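Local structure of CBIX (Paracoccus pantotrophus, 4CCS) at residues L6-G11 / G48-A53; P18-I23 / R40-A45. The protein probably acts as the terminal chelatase of siroheme biosynthesis in denitrifying alpha-proteobacteria, inserting iron into sirohydrochlorin. One frame throughout, in Å; residues are numbered along the deposited sequence.

Contact 1 of 2, residues L6-G11 / G48-A53; sequences LIVAHG and GALDRA. With EDO (1,2-ethanediol), chain D.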
loop_
_atom_site.group_PDB
_atom_site.type_symbol
_atom_site.label_atom_id
_atom_site.label_comp_id
_atom_site.label_asym_id
_atom_site.label_seq_id
_atom_site.Cartn_x
_atom_site.Cartn_y
_atom_site.Cartn_z
ATOM N N LEU A 6 -12.561 -8.453 7.468
ATOM C CA LEU A 6 -12.510 -7.002 7.587
ATOM C C LEU A 6 -11.194 -6.474 6.998
ATOM O O LEU A 6 -10.124 -6.881 7.439
ATOM C CB LEU A 6 -12.699 -6.606 9.070
ATOM C CG LEU A 6 -12.992 -5.138 9.417
ATOM C CD1 LEU A 6 -14.229 -4.591 8.662
ATOM C CD2 LEU A 6 -13.207 -4.989 10.917
ATOM N N ILE A 7 -11.289 -5.618 5.966
ATOM C CA ILE A 7 -10.151 -4.937 5.311
ATOM C C ILE A 7 -9.976 -3.652 6.120
ATOM O O ILE A 7 -10.900 -2.829 6.182
ATOM C CB ILE A 7 -10.420 -4.631 3.816
ATOM C CG1 ILE A 7 -10.920 -5.870 3.015
ATOM C CG2 ILE A 7 -9.206 -3.971 3.147
ATOM C CD1 ILE A 7 -10.154 -7.174 3.082
ATOM N N VAL A 8 -8.825 -3.518 6.787
ATOM C CA VAL A 8 -8.562 -2.422 7.721
ATOM C C VAL A 8 -7.477 -1.472 7.233
ATOM O O VAL A 8 -6.361 -1.899 6.942
ATOM C CB VAL A 8 -8.254 -2.988 9.139
ATOM C CG1 VAL A 8 -7.897 -1.877 10.130
ATOM C CG2 VAL A 8 -9.430 -3.812 9.668
ATOM N N ALA A 9 -7.802 -0.178 7.187
ATOM C CA ALA A 9 -6.837 0.859 6.845
ATOM C C ALA A 9 -6.403 1.612 8.104
ATOM O O ALA A 9 -7.188 1.746 9.059
ATOM C CB ALA A 9 -7.453 1.839 5.870
ATOM N N HIS A 10 -5.165 2.132 8.091
ATOM C CA HIS A 10 -4.665 3.019 9.143
ATOM C C HIS A 10 -5.494 4.298 9.059
ATOM O O HIS A 10 -5.850 4.724 7.963
ATOM C CB HIS A 10 -3.200 3.422 8.881
ATOM C CG HIS A 10 -2.207 2.556 9.576
ATOM N ND1 HIS A 10 -2.310 2.277 10.925
ATOM C CD2 HIS A 10 -1.113 1.938 9.081
ATOM C CE1 HIS A 10 -1.293 1.474 11.199
ATOM N NE2 HIS A 10 -0.544 1.252 10.120
ATOM N N GLY A 11 -5.800 4.931 10.191
ATOM C CA GLY A 11 -6.541 6.185 10.058
ATOM C C GLY A 11 -5.579 7.328 9.710
ATOM O O GLY A 11 -4.359 7.198 9.874
ATOM N N GLY A 48 -15.179 2.850 16.762
ATOM C CA GLY A 48 -15.975 1.623 16.631
ATOM C C GLY A 48 -15.707 0.872 15.319
ATOM O O GLY A 48 -16.536 0.057 14.915
ATOM N N ALA A 49 -14.550 1.141 14.665
ATOM C CA ALA A 49 -14.126 0.515 13.392
ATOM C C ALA A 49 -14.148 -1.011 13.456
ATOM O O ALA A 49 -14.632 -1.660 12.528
ATOM C CB ALA A 49 -12.719 0.981 13.025
ATOM N N LEU A 50 -13.630 -1.562 14.568
ATOM C CA LEU A 50 -13.467 -2.991 14.821
ATOM C C LEU A 50 -14.575 -3.668 15.627
ATOM O O LEU A 50 -14.434 -4.862 15.923
ATOM C CB LEU A 50 -12.117 -3.235 15.524
ATOM C CG LEU A 50 -10.850 -2.753 14.807
ATOM C CD1 LEU A 50 -9.672 -2.777 15.745
ATOM C CD2 LEU A 50 -10.571 -3.558 13.553
ATOM N N ASP A 51 -15.667 -2.963 15.992
ATOM C CA ASP A 51 -16.660 -3.661 16.813
ATOM C C ASP A 51 -17.559 -4.633 15.996
ATOM O O ASP A 51 -18.279 -5.424 16.606
ATOM C CB ASP A 51 -17.472 -2.732 17.739
ATOM C CG ASP A 51 -18.093 -1.487 17.153
ATOM O OD1 ASP A 51 -18.620 -1.562 16.020
ATOM O OD2 ASP A 51 -18.176 -0.475 17.879
ATOM N N ARG A 52 -17.426 -4.671 14.654
ATOM C CA ARG A 52 -18.157 -5.644 13.833
ATOM C C ARG A 52 -17.394 -6.992 13.784
ATOM O O ARG A 52 -17.965 -8.013 13.393
ATOM C CB ARG A 52 -18.484 -5.090 12.427
ATOM C CG ARG A 52 -17.355 -5.162 11.400
ATOM C CD ARG A 52 -17.674 -4.337 10.164
ATOM N NE ARG A 52 -17.230 -2.954 10.336
ATOM C CZ ARG A 52 -17.297 -2.006 9.407
ATOM N NH1 ARG A 52 -17.808 -2.273 8.208
ATOM N NH2 ARG A 52 -16.865 -0.781 9.670
ATOM N N ALA A 53 -16.110 -6.984 14.197
ATOM C CA ALA A 53 -15.241 -8.160 14.226
ATOM C C ALA A 53 -15.490 -9.018 15.458
ATOM O O ALA A 53 -15.850 -8.504 16.516
ATOM C CB ALA A 53 -13.780 -7.731 14.188
HETATM C C1 EDO D . -4.382 5.887 13.239
HETATM O O1 EDO D . -5.806 5.784 13.181
HETATM C C2 EDO D . -3.783 4.494 13.392
HETATM O O2 EDO D . -4.242 3.680 12.321
#
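The guanidinium of Arg52 carries Leu6 CD1 on one face, the methyl lying 3.7 Å above the plane and displaced toward the rim of the group. Leu6 belongs to strand 4-9, in the parallel sheet of an alpha/beta domain of the chelatase type. The two side chains cross at about a right angle, and Leu6 CD1 also meets the aliphatic part of the arginine, 3.8 Å from Arg52 CD. The bend at chi3 (88°) carries the guanidinium past the Leu6 methyl, and the arginine side chain also touches Gln20 of helix 16-30. The second flat group, the imidazole of His10, has O2 of a 1,2-ethanediol at its edge and in its plane, 2.8 Å from His10 ND1. The same O2 takes a bond from Gly11 N (2.9 Å), while Gly11 N to O1 of the diol is a weak second bond; the diol, probably from the crystallisation liquor, lies beside His10 and Gly11, just past the end of strand 4-9. Phe63 stacks on the His10 ring and Phe69 meets it edge-to-face.

Residues 48-53, in the connection from strand 38-43 to strand 57-61, cover one side of strand 4-9. Two overlapping type I turns, Gly48 to Asp51 and Leu50 to Ala53, curl this connection so that Leu50, Arg52 and Ala53 all reach the strand. The rest of the contact is mostly between apolar side chains. Leu6 CG is anti to its own N (chi1 -167°), and CD2 faces the turns, with Ala53 CB at 4.3 Å. Leu50 CD2 rests against both strand residues, 4.0 Å from Leu6 CD2 and 4.1 Å from Val8 CG2. Beside them the buried carbonyl oxygen of Ala49, which has no polar partner in the model, lies 4.0 Å from Leu6 CD2.

Contact 2 of 2, residues P18-I23 / R40-A45; sequences PQQRAI and RGATLA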
loop_
_atom_site.group_PDB
_atom_site.type_symbol
_atom_site.label_atom_id
_atom_site.label_comp_id
_atom_site.label_asym_id
_atom_site.label_seq_id
_atom_site.Cartn_x
_atom_site.Cartn_y
_atom_site.Cartn_z
ATOM N N PRO A 18 -15.082 10.273 4.752
ATOM C CA PRO A 18 -14.613 9.908 3.398
ATOM C C PRO A 18 -13.568 8.773 3.431
ATOM O O PRO A 18 -13.514 7.963 2.508
ATOM C CB PRO A 18 -14.065 11.215 2.825
ATOM C CG PRO A 18 -13.870 12.126 3.990
ATOM C CD PRO A 18 -14.883 11.715 5.014
ATOM N N GLN A 19 -12.820 8.651 4.540
ATOM C CA GLN A 19 -11.826 7.583 4.700
ATOM C C GLN A 19 -12.550 6.234 4.812
ATOM O O GLN A 19 -12.129 5.256 4.193
ATOM C CB GLN A 19 -10.960 7.829 5.943
ATOM C CG GLN A 19 -9.972 8.998 5.757
ATOM C CD GLN A 19 -9.162 9.241 6.999
ATOM O OE1 GLN A 19 -8.426 8.379 7.462
ATOM N NE2 GLN A 19 -9.229 10.447 7.548
ATOM N N GLN A 20 -13.660 6.204 5.562
ATOM C CA GLN A 20 -14.492 5.001 5.729
ATOM C C GLN A 20 -15.144 4.600 4.405
ATOM O O GLN A 20 -15.103 3.416 4.056
ATOM C CB GLN A 20 -15.547 5.215 6.830
ATOM C CG GLN A 20 -16.482 4.006 7.083
ATOM C CD GLN A 20 -15.778 2.768 7.599
ATOM O OE1 GLN A 20 -14.721 2.835 8.228
ATOM N NE2 GLN A 20 -16.410 1.607 7.463
ATOM N N ARG A 21 -15.709 5.583 3.661
ATOM C CA ARG A 21 -16.340 5.340 2.349
ATOM C C ARG A 21 -15.334 4.719 1.356
ATOM O O ARG A 21 -15.712 3.823 0.608
ATOM C CB ARG A 21 -16.914 6.643 1.754
ATOM C CG ARG A 21 -18.330 6.945 2.245
ATOM C CD ARG A 21 -18.968 8.125 1.523
ATOM N NE ARG A 21 -18.322 9.393 1.873
ATOM C CZ ARG A 21 -18.675 10.158 2.902
ATOM N NH1 ARG A 21 -19.688 9.807 3.682
ATOM N NH2 ARG A 21 -18.024 11.285 3.149
ATOM N N ALA A 22 -14.068 5.195 1.349
ATOM C CA ALA A 22 -13.020 4.663 0.457
ATOM C C ALA A 22 -12.717 3.187 0.749
ATOM O O ALA A 22 -12.605 2.378 -0.185
ATOM C CB ALA A 22 -11.745 5.506 0.572
ATOM N N ILE A 23 -12.610 2.817 2.030
ATOM C CA ILE A 23 -12.293 1.423 2.396
ATOM C C ILE A 23 -13.513 0.510 2.150
ATOM O O ILE A 23 -13.336 -0.637 1.724
ATOM C CB ILE A 23 -11.659 1.268 3.808
ATOM C CG1 ILE A 23 -10.499 2.284 4.033
ATOM C CG2 ILE A 23 -11.135 -0.163 4.035
ATOM C CD1 ILE A 23 -9.356 2.385 2.825
ATOM N N ARG A 40 -16.060 -6.765 4.464
ATOM C CA ARG A 40 -16.414 -5.375 4.776
ATOM C C ARG A 40 -15.130 -4.562 4.970
ATOM O O ARG A 40 -14.058 -5.152 5.140
ATOM C CB ARG A 40 -17.316 -5.296 6.023
ATOM C CG ARG A 40 -18.713 -5.911 5.834
ATOM C CD ARG A 40 -19.572 -5.148 4.830
ATOM N NE ARG A 40 -20.929 -5.693 4.723
ATOM C CZ ARG A 40 -21.296 -6.667 3.895
ATOM N NH1 ARG A 40 -20.410 -7.233 3.084
ATOM N NH2 ARG A 40 -22.552 -7.082 3.869
ATOM N N GLY A 41 -15.226 -3.224 4.895
ATOM C CA GLY A 41 -14.062 -2.355 5.054
ATOM C C GLY A 41 -14.188 -1.433 6.270
ATOM O O GLY A 41 -15.300 -1.084 6.689
ATOM N N ALA A 42 -13.038 -1.042 6.835
ATOM C CA ALA A 42 -12.985 -0.140 7.988
ATOM C C ALA A 42 -11.707 0.679 8.017
ATOM O O ALA A 42 -10.637 0.202 7.626
ATOM C CB ALA A 42 -13.098 -0.943 9.287
ATOM N N THR A 43 -11.820 1.915 8.515
ATOM C CA THR A 43 -10.666 2.773 8.751
ATOM C C THR A 43 -10.546 2.936 10.245
ATOM O O THR A 43 -11.558 3.166 10.917
ATOM C CB THR A 43 -10.740 4.128 8.035
ATOM O OG1 THR A 43 -9.593 4.876 8.464
ATOM C CG2 THR A 43 -12.020 4.917 8.357
ATOM N N LEU A 44 -9.314 2.844 10.766
ATOM C CA LEU A 44 -9.062 3.031 12.192
ATOM C C LEU A 44 -9.304 4.490 12.632
ATOM O O LEU A 44 -9.302 4.762 13.835
ATOM C CB LEU A 44 -7.668 2.508 12.594
ATOM C CG LEU A 44 -7.453 0.989 12.407
ATOM C CD1 LEU A 44 -6.033 0.595 12.740
ATOM C CD2 LEU A 44 -8.459 0.160 13.226
ATOM N N ALA A 45 -9.568 5.418 11.668
ATOM C CA ALA A 45 -9.906 6.822 12.014
ATOM C C ALA A 45 -11.366 6.893 12.521
ATOM O O ALA A 45 -11.760 7.881 13.141
ATOM C CB ALA A 45 -9.732 7.738 10.799
HETATM O O HOH W 1 -8.069 5.833 6.448
#
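Gln20 leaves helix 16-30 beside strand 38-43, and its CB lies 3.9 Å from the methyl CG2 of Thr43. CG continues anti to the backbone N, and a bend at chi2 (64°) lays the amide along the strand backbone. There CD passes near Ala42 CA, and the two ends of the amide meet main-chain groups on either side of Ala42. OE1 accepts from Thr43 N at 3.1 Å, the donor tilted 25° from the carbonyl plane, while NE2 gives a weak, bent bond to Gly41 O (3.0 Å). NE2 has a second partner in Glu24, one helical turn on, so both ends of the amide are engaged and its flip is fixed.

Thr43 answers from the strand: its CG2 packs against the helix, 3.5 Å from Gln20 N, while OG1 accepts from Ala45 N in an ST turn that bends the chain as the strand ends. A water joins OG1 to Gln19 OE1, accepting from the threonine and donating to the glutamine. That places the Thr43 proton toward the water and leaves the oxygen to receive Ala45 N. Gln19 OE1 also takes Gln12 N from the loop before the helix, and rests 3.6 Å from Ala45 CB. At the other end of the contact Ile23 sets CG2 beside Ala42, 3.5 Å from Ala42 N, and near Gly41 CA. Gly41, without a side chain, lies close against Ile23, with Gly41 CA 4.9 Å from Ile23 CA.

The axes of helix segment 18-23 and strand segment 40-43 approach to 6.6 Å and run nearly antiparallel, at 151°. Such a helix returning across the sheet belongs to a beta-alpha-beta crossover, here strand 4-9, helix 16-30 and strand 38-43, the opening unit of the chelatase-like alpha/beta domain.

The centres of contacts 1 and 2 lie about 8 Å apart, on neighbouring strands of the first parallel sheet: contact 1 uses strand 4-9, contact 2 the outermost strand 38-43 with helix 16-30. Along the chain the order is 6-11, 18-23, 40-45, 48-53, so contact 2 is nested inside the loop closed by contact 1. The sheet joins them directly, with Ile7 O 2.9 Å from Ala42 N and Ala9 N equally far from Ala42 O, both probable hydrogen bonds. Helix 16-30 and the connection 48-53 thereby pack onto the same pair of strands, at the sheet edge formed by strand 38-43, while the bound diol lies near the strand ends, close to Gly11 and Ala45.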